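Local coordinates for protein OS-9 homolog (Saccharomyces cerevisiae, PDB 2YMA) that acts as an endoplasmic reticulum lectin that recruits misfolded lumenal glycoproteins for degradation as part of the HRD1 ubiquitin ligase complex, seen here as its dimerization domain, at residues C85-E90 / N126-S131; V71-G76 / L130-G135. All blocks are in the same frame, centred on the assembly; numbering follows the deposited sequence.

In the fold
Followed from the N terminus, the chain leaves helix 52-67 and enters the loop 71-76, the first half of interaction 2. It next runs through strand 84-92, which carries the first half of interaction 1, and on through strands 98-106 and 112-117 before strand 129-133 and the residues flanking it supply the second half of both. Interaction 1 therefore closes a loop of 35 residues that lies wholly inside the 53-residue loop closed by interaction 2: the two contacts nest. Phe129 bridges them, since its ring meets Trp87 within interaction 1 and also packs on Leu73 and Pro74. Together they tie the loop after the helix to the sheet, close to the second subunit.

Interaction 1: C85-E90 / N126-S131; sequences CVWLAE and NGNFLS
Asn128 grips Leu88 twice: its side-chain ND2 donates to Leu88 O at 2.8 Å, almost straight and in the plane of both the amide and the carbonyl, while its backbone O accepts from Leu88 N at 2.7 Å. The pairing then continues through Leu130 N to Val86 O (3.0 Å) and Val86 N to Ser131 O (2.9 Å). Two residues, Leu130 and Ser131, stand opposite the single Val86, which makes a classic beta bulge in this antiparallel pairing. The amide of Asn128 is fixed at its other end too, because OD1 accepts from the backbone N of Asp35.

Beside these bonds the indole of Trp87 lies alongside the Asn128 side chain, ring and amide planes only 22° apart, with NE1 3.3 Å from Asn128 CB. With CG of Trp87 anti to its backbone N (chi1 -180°), the indole presents CD1 to a face of the Phe129 ring, a T-shaped stack with centroids 4.9 Å apart. Cys85 CB meets the edge of that same ring. Leu130 lies beside Val86, the two side chains heading the same way, and Leu88 CD1 reaches Leu130 CB at 3.7 Å.

Strand 84-92 thus runs between strand 129-133 and strand 98-106, whose Leu104 pairs with Trp87, while Val86 and Leu88 pack on Leu130 of the second subunit, and Leu130 on its Phe120.

Interaction 2: V71-G76 / L130-G135; sequences VSLPNG and LSYKIG
Pro74 runs antiparallel to the Tyr132 side chain and sets its CD over one face of the phenol ring. That CD sits 4.0 Å from the ring centroid and 28° off the normal, a CH-pi contact, and CG reaches Tyr132 CE1 at 3.6 Å. With CG of the tyrosine between the backbone N and the carbonyl carbon (chi1 61°), the ring is carried out from strand 129-133 to Pro74.

Leu73 spans Tyr132 and Ile134 with its two methyls, one to each. CD2 packs on Tyr132 CB at 3.9 Å, whereas CD1 touches Ile134 CG1 at 3.7 Å; the leucine lies obliquely to both partners. The Asn75 and Ile134 side chains point toward each other, and ND2 of Asn75 meets Ile134 CD1, while its OD1 is taken by the backbone N of His77. No hydrogen bond joins the two segments, so this surface contact rests on apolar packing.

Tyr132 also meets the ring of Phe115 of the second subunit, so it takes part in the dimer interface as well as in the packing on the loop. The loop side of the contact is a type I beta turn from Leu73 to Gly76, closed by Gly76 N to Leu73 O at 2.9 Å, a proline-containing turn packed against the end of a sheet strand.

Interaction 1: C85-E90 / N126-S131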
ATOM      1  N   CYS A  85      -1.100 -10.357  -1.436  1.00 58.02           N
ATOM      2  CA  CYS A  85      -1.159  -9.194  -0.559  1.00 44.13           C
ATOM      3  C   CYS A  85      -0.406  -8.010  -1.120  1.00 46.35           C
ATOM      4  O   CYS A  85       0.319  -8.133  -2.104  1.00 45.73           O
ATOM      5  CB  CYS A  85      -0.548  -9.542   0.797  1.00 46.46           C
ATOM      6  SG  CYS A  85       1.258  -9.840   0.713  1.00 46.70           S
ATOM      7  N   VAL A  86      -0.599  -6.861  -0.478  1.00 39.60           N
ATOM      8  CA  VAL A  86       0.268  -5.719  -0.657  1.00 41.64           C
ATOM      9  C   VAL A  86       0.831  -5.357   0.713  1.00 51.89           C
ATOM     10  O   VAL A  86       0.091  -4.962   1.628  1.00 39.97           O
ATOM     11  CB  VAL A  86      -0.456  -4.496  -1.266  1.00 49.02           C
ATOM     12  CG1 VAL A  86       0.464  -3.283  -1.234  1.00 34.50           C
ATOM     13  CG2 VAL A  86      -0.858  -4.796  -2.675  1.00 35.62           C
ATOM     14  N   TRP A  87       2.145  -5.516   0.842  1.00 37.99           N
ATOM     15  CA  TRP A  87       2.838  -5.372   2.116  1.00 38.97           C
ATOM     16  C   TRP A  87       3.864  -4.252   1.964  1.00 31.38           C
ATOM     17  O   TRP A  87       4.585  -4.202   0.963  1.00 41.30           O
ATOM     18  CB  TRP A  87       3.509  -6.710   2.479  1.00 33.06           C
ATOM     19  CG  TRP A  87       4.275  -6.740   3.800  1.00 48.88           C
ATOM     20  CD1 TRP A  87       3.766  -7.016   5.050  1.00 44.33           C
ATOM     21  CD2 TRP A  87       5.680  -6.514   3.986  1.00 45.80           C
ATOM     22  NE1 TRP A  87       4.769  -6.969   5.992  1.00 37.48           N
ATOM     23  CE2 TRP A  87       5.950  -6.664   5.369  1.00 50.20           C
ATOM     24  CE3 TRP A  87       6.739  -6.200   3.119  1.00 48.80           C
ATOM     25  CZ2 TRP A  87       7.234  -6.504   5.904  1.00 49.60           C
ATOM     26  CZ3 TRP A  87       8.019  -6.048   3.653  1.00 46.87           C
ATOM     27  CH2 TRP A  87       8.252  -6.195   5.033  1.00 46.12           C
ATOM     28  N   LEU A  88       3.921  -3.347   2.937  1.00 38.32           N
ATOM     29  CA  LEU A  88       4.792  -2.169   2.844  1.00 40.52           C
ATOM     30  C   LEU A  88       5.672  -2.065   4.063  1.00 37.21           C
ATOM     31  O   LEU A  88       5.247  -2.389   5.168  1.00 47.40           O
ATOM     32  CB  LEU A  88       3.985  -0.862   2.829  1.00 43.01           C
ATOM     33  CG  LEU A  88       2.797  -0.517   1.958  1.00 58.77           C
ATOM     34  CD1 LEU A  88       1.636  -1.460   2.231  1.00 66.01           C
ATOM     35  CD2 LEU A  88       2.418   0.916   2.300  1.00 53.76           C
ATOM     36  N   ALA A  89       6.870  -1.532   3.872  1.00 48.54           N
ATOM     37  CA  ALA A  89       7.785  -1.306   4.981  1.00 43.98           C
ATOM     38  C   ALA A  89       8.765  -0.192   4.652  1.00 49.74           C
ATOM     39  O   ALA A  89       9.212  -0.055   3.498  1.00 42.29           O
ATOM     40  CB  ALA A  89       8.536  -2.601   5.321  1.00 42.90           C
ATOM     41  N   GLU A  90       9.080   0.619   5.660  1.00 45.39           N
ATOM     42  CA  GLU A  90      10.151   1.596   5.532  1.00 48.58           C
ATOM     43  C   GLU A  90      11.473   0.857   5.404  1.00 54.83           C
ATOM     44  O   GLU A  90      11.718  -0.151   6.085  1.00 43.11           O
ATOM     45  CB  GLU A  90      10.226   2.516   6.755  1.00 52.40           C
ATOM     46  CG  GLU A  90       8.994   3.360   7.012  1.00 66.91           C
ATOM     47  CD  GLU A  90       9.204   4.349   8.151  1.00 92.32           C
ATOM     48  OE1 GLU A  90      10.371   4.563   8.552  1.00102.04           O
ATOM     49  OE2 GLU A  90       8.205   4.916   8.643  1.00101.09           O
ATOM     50  N   ASN A 126      -0.325   3.361  10.666  1.00 55.30           N
ATOM     51  CA  ASN A 126      -0.413   2.272   9.692  1.00 51.46           C
ATOM     52  C   ASN A 126       0.333   1.015  10.124  1.00 42.89           C
ATOM     53  O   ASN A 126       1.414   1.083  10.701  1.00 56.60           O
ATOM     54  CB  ASN A 126       0.133   2.684   8.327  1.00 52.98           C
ATOM     55  CG  ASN A 126      -0.617   3.854   7.709  1.00 60.28           C
ATOM     56  OD1 ASN A 126      -1.826   4.013   7.874  1.00 57.17           O
ATOM     57  ND2 ASN A 126       0.111   4.676   6.980  1.00 47.41           N
ATOM     58  N   GLY A 127      -0.253  -0.136   9.824  1.00 44.15           N
ATOM     59  CA  GLY A 127       0.486  -1.376   9.845  1.00 43.78           C
ATOM     60  C   GLY A 127       1.245  -1.561   8.538  1.00 46.64           C
ATOM     61  O   GLY A 127       1.399  -0.623   7.764  1.00 54.58           O
ATOM     62  N   ASN A 128       1.719  -2.780   8.307  1.00 43.52           N
ATOM     63  CA  ASN A 128       2.478  -3.135   7.119  1.00 48.52           C
ATOM     64  C   ASN A 128       1.594  -3.531   5.942  1.00 45.48           C
ATOM     65  O   ASN A 128       2.029  -3.467   4.791  1.00 60.10           O
ATOM     66  CB  ASN A 128       3.450  -4.298   7.433  1.00 36.25           C
ATOM     67  CG  ASN A 128       4.585  -3.888   8.370  1.00 48.32           C
ATOM     68  OD1 ASN A 128       4.586  -4.241   9.555  1.00 48.96           O
ATOM     69  ND2 ASN A 128       5.558  -3.138   7.840  1.00 37.77           N
ATOM     70  N   PHE A 129       0.373  -3.978   6.217  1.00 43.42           N
ATOM     71  CA  PHE A 129      -0.518  -4.406   5.138  1.00 49.48           C
ATOM     72  C   PHE A 129      -1.469  -3.323   4.681  1.00 42.76           C
ATOM     73  O   PHE A 129      -2.157  -2.701   5.481  1.00 47.61           O
ATOM     74  CB  PHE A 129      -1.327  -5.630   5.521  1.00 42.74           C
ATOM     75  CG  PHE A 129      -0.530  -6.881   5.580  1.00 47.61           C
ATOM     76  CD1 PHE A 129      -0.354  -7.655   4.450  1.00 45.20           C
ATOM     77  CD2 PHE A 129       0.043  -7.294   6.774  1.00 41.43           C
ATOM     78  CE1 PHE A 129       0.388  -8.830   4.515  1.00 55.07           C
ATOM     79  CE2 PHE A 129       0.761  -8.467   6.843  1.00 40.68           C
ATOM     80  CZ  PHE A 129       0.941  -9.232   5.715  1.00 49.53           C
ATOM     81  N   LEU A 130      -1.482  -3.098   3.376  1.00 44.59           N
ATOM     82  CA  LEU A 130      -2.491  -2.260   2.759  1.00 48.44           C
ATOM     83  C   LEU A 130      -3.697  -3.152   2.436  1.00 62.31           C
ATOM     84  O   LEU A 130      -4.849  -2.766   2.652  1.00 51.52           O
ATOM     85  CB  LEU A 130      -1.939  -1.611   1.489  1.00 37.88           C
ATOM     86  CG  LEU A 130      -2.961  -0.860   0.641  1.00 49.01           C
ATOM     87  CD1 LEU A 130      -3.629   0.230   1.467  1.00 40.55           C
ATOM     88  CD2 LEU A 130      -2.304  -0.296  -0.595  1.00 57.40           C
ATOM     89  N   SER A 131      -3.416  -4.359   1.951  1.00 40.71           N
ATOM     90  CA  SER A 131      -4.460  -5.287   1.566  1.00 46.87           C
ATOM     91  C   SER A 131      -3.937  -6.726   1.555  1.00 45.79           C
ATOM     92  O   SER A 131      -2.726  -6.960   1.513  1.00 41.50           O
ATOM     93  CB  SER A 131      -5.024  -4.907   0.186  1.00 42.60           C
ATOM     94  OG  SER A 131      -4.205  -5.376  -0.877  1.00 51.95           O
TER
HETATM   95  O   HOH W   1       4.744  -7.523   8.795  1.00 41.53           O

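Interaction 2: V71-G76 / L130-G135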
ATOM      1  N   VAL A  71       6.251 -12.928   8.671  1.00 42.95           N
ATOM      2  CA  VAL A  71       5.117 -12.021   8.603  1.00 46.68           C
ATOM      3  C   VAL A  71       3.780 -12.739   8.662  1.00 59.12           C
ATOM      4  O   VAL A  71       3.575 -13.805   8.063  1.00 49.76           O
ATOM      5  CB  VAL A  71       5.162 -10.994   7.407  1.00 52.28           C
ATOM      6  CG1 VAL A  71       6.574 -10.668   6.973  1.00 38.87           C
ATOM      7  CG2 VAL A  71       4.301 -11.433   6.274  1.00 49.55           C
ATOM      8  N   SER A  72       2.876 -12.141   9.422  1.00 46.75           N
ATOM      9  CA  SER A  72       1.535 -12.664   9.554  1.00 52.36           C
ATOM     10  C   SER A  72       0.517 -11.585   9.176  1.00 45.34           C
ATOM     11  O   SER A  72       0.754 -10.380   9.369  1.00 42.88           O
ATOM     12  CB  SER A  72       1.301 -13.134  10.986  1.00 58.73           C
ATOM     13  OG  SER A  72       1.380 -12.045  11.889  1.00 54.70           O
ATOM     14  N   LEU A  73      -0.605 -12.042   8.631  1.00 50.40           N
ATOM     15  CA  LEU A  73      -1.725 -11.194   8.251  1.00 43.66           C
ATOM     16  C   LEU A  73      -2.350 -10.516   9.459  1.00 35.49           C
ATOM     17  O   LEU A  73      -2.082 -10.879  10.606  1.00 62.61           O
ATOM     18  CB  LEU A  73      -2.779 -12.030   7.517  1.00 53.53           C
ATOM     19  CG  LEU A  73      -2.200 -12.771   6.307  1.00 55.34           C
ATOM     20  CD1 LEU A  73      -3.207 -13.751   5.733  1.00 64.54           C
ATOM     21  CD2 LEU A  73      -1.726 -11.761   5.247  1.00 50.66           C
ATOM     22  N   PRO A  74      -3.170  -9.501   9.204  1.00 59.38           N
ATOM     23  CA  PRO A  74      -3.821  -8.773  10.292  1.00 65.41           C
ATOM     24  C   PRO A  74      -4.785  -9.656  11.079  1.00 66.66           C
ATOM     25  O   PRO A  74      -5.085  -9.330  12.222  1.00 72.87           O
ATOM     26  CB  PRO A  74      -4.569  -7.661   9.563  1.00 53.09           C
ATOM     27  CG  PRO A  74      -3.800  -7.459   8.313  1.00 49.96           C
ATOM     28  CD  PRO A  74      -3.328  -8.822   7.910  1.00 52.22           C
ATOM     29  N   ASN A  75      -5.257 -10.749  10.490  1.00 66.68           N
ATOM     30  CA  ASN A  75      -6.059 -11.706  11.249  1.00 66.95           C
ATOM     31  C   ASN A  75      -5.230 -12.560  12.216  1.00 69.21           C
ATOM     32  O   ASN A  75      -5.781 -13.347  12.971  1.00 79.41           O
ATOM     33  CB  ASN A  75      -6.861 -12.620  10.318  1.00 49.34           C
ATOM     34  CG  ASN A  75      -5.977 -13.513   9.484  1.00 72.13           C
ATOM     35  OD1 ASN A  75      -4.749 -13.361   9.475  1.00 58.60           O
ATOM     36  ND2 ASN A  75      -6.593 -14.450   8.764  1.00 64.96           N
ATOM     37  N   GLY A  76      -3.911 -12.413  12.189  1.00 66.42           N
ATOM     38  CA  GLY A  76      -3.056 -13.189  13.071  1.00 50.69           C
ATOM     39  C   GLY A  76      -2.531 -14.457  12.416  1.00 52.64           C
ATOM     40  O   GLY A  76      -1.657 -15.125  12.962  1.00 49.65           O
ATOM     41  N   LEU A 130      -1.482  -3.098   3.376  1.00 44.59           N
ATOM     42  CA  LEU A 130      -2.491  -2.260   2.759  1.00 48.44           C
ATOM     43  C   LEU A 130      -3.697  -3.152   2.436  1.00 62.31           C
ATOM     44  O   LEU A 130      -4.849  -2.766   2.652  1.00 51.52           O
ATOM     45  CB  LEU A 130      -1.939  -1.611   1.489  1.00 37.88           C
ATOM     46  CG  LEU A 130      -2.961  -0.860   0.641  1.00 49.01           C
ATOM     47  CD1 LEU A 130      -3.629   0.230   1.467  1.00 40.55           C
ATOM     48  CD2 LEU A 130      -2.304  -0.296  -0.595  1.00 57.40           C
ATOM     49  N   SER A 131      -3.416  -4.359   1.951  1.00 40.71           N
ATOM     50  CA  SER A 131      -4.460  -5.287   1.566  1.00 46.87           C
ATOM     51  C   SER A 131      -3.937  -6.726   1.555  1.00 45.79           C
ATOM     52  O   SER A 131      -2.726  -6.960   1.513  1.00 41.50           O
ATOM     53  CB  SER A 131      -5.024  -4.907   0.186  1.00 42.60           C
ATOM     54  OG  SER A 131      -4.205  -5.376  -0.877  1.00 51.95           O
ATOM     55  N   TYR A 132      -4.857  -7.686   1.586  1.00 43.06           N
ATOM     56  CA  TYR A 132      -4.492  -9.097   1.494  1.00 49.72           C
ATOM     57  C   TYR A 132      -5.672  -9.947   1.041  1.00 62.82           C
ATOM     58  O   TYR A 132      -6.812  -9.498   1.025  1.00 54.93           O
ATOM     59  CB  TYR A 132      -3.964  -9.615   2.835  1.00 46.75           C
ATOM     60  CG  TYR A 132      -4.974  -9.516   3.940  1.00 56.73           C
ATOM     61  CD1 TYR A 132      -5.126  -8.339   4.661  1.00 47.90           C
ATOM     62  CD2 TYR A 132      -5.790 -10.591   4.256  1.00 52.11           C
ATOM     63  CE1 TYR A 132      -6.058  -8.245   5.675  1.00 51.64           C
ATOM     64  CE2 TYR A 132      -6.718 -10.507   5.264  1.00 67.87           C
ATOM     65  CZ  TYR A 132      -6.849  -9.335   5.971  1.00 73.59           C
ATOM     66  OH  TYR A 132      -7.783  -9.257   6.979  1.00 91.65           O
ATOM     67  N   LYS A 133      -5.384 -11.188   0.686  1.00 59.55           N
ATOM     68  CA  LYS A 133      -6.404 -12.101   0.214  1.00 62.84           C
ATOM     69  C   LYS A 133      -5.979 -13.527   0.526  1.00 71.61           C
ATOM     70  O   LYS A 133      -5.006 -14.024  -0.039  1.00 75.54           O
ATOM     71  CB  LYS A 133      -6.597 -11.932  -1.291  1.00 64.51           C
ATOM     72  CG  LYS A 133      -7.602 -12.902  -1.902  1.00 67.68           C
ATOM     73  CD  LYS A 133      -7.534 -12.851  -3.421  1.00 74.87           C
ATOM     74  CE  LYS A 133      -8.696 -13.591  -4.075  1.00 81.94           C
ATOM     75  NZ  LYS A 133      -9.962 -12.806  -4.028  1.00 79.52           N
ATOM     76  N   ILE A 134      -6.701 -14.175   1.437  1.00 77.67           N
ATOM     77  CA  ILE A 134      -6.356 -15.528   1.860  1.00 83.96           C
ATOM     78  C   ILE A 134      -6.812 -16.526   0.808  1.00 83.63           C
ATOM     79  O   ILE A 134      -8.001 -16.621   0.509  1.00 78.24           O
ATOM     80  CB  ILE A 134      -6.948 -15.856   3.245  1.00 86.22           C
ATOM     81  CG1 ILE A 134      -6.392 -14.880   4.286  1.00 90.19           C
ATOM     82  CG2 ILE A 134      -6.621 -17.282   3.644  1.00 91.04           C
ATOM     83  CD1 ILE A 134      -6.580 -15.318   5.722  1.00 97.01           C
ATOM     84  N   GLY A 135      -5.856 -17.245   0.224  1.00 74.57           N
ATOM     85  CA  GLY A 135      -6.148 -18.137  -0.886  1.00 99.63           C
ATOM     86  C   GLY A 135      -6.204 -19.610  -0.520  1.00115.73           C
ATOM     87  O   GLY A 135      -6.460 -19.965   0.632  1.00 92.63           O
TER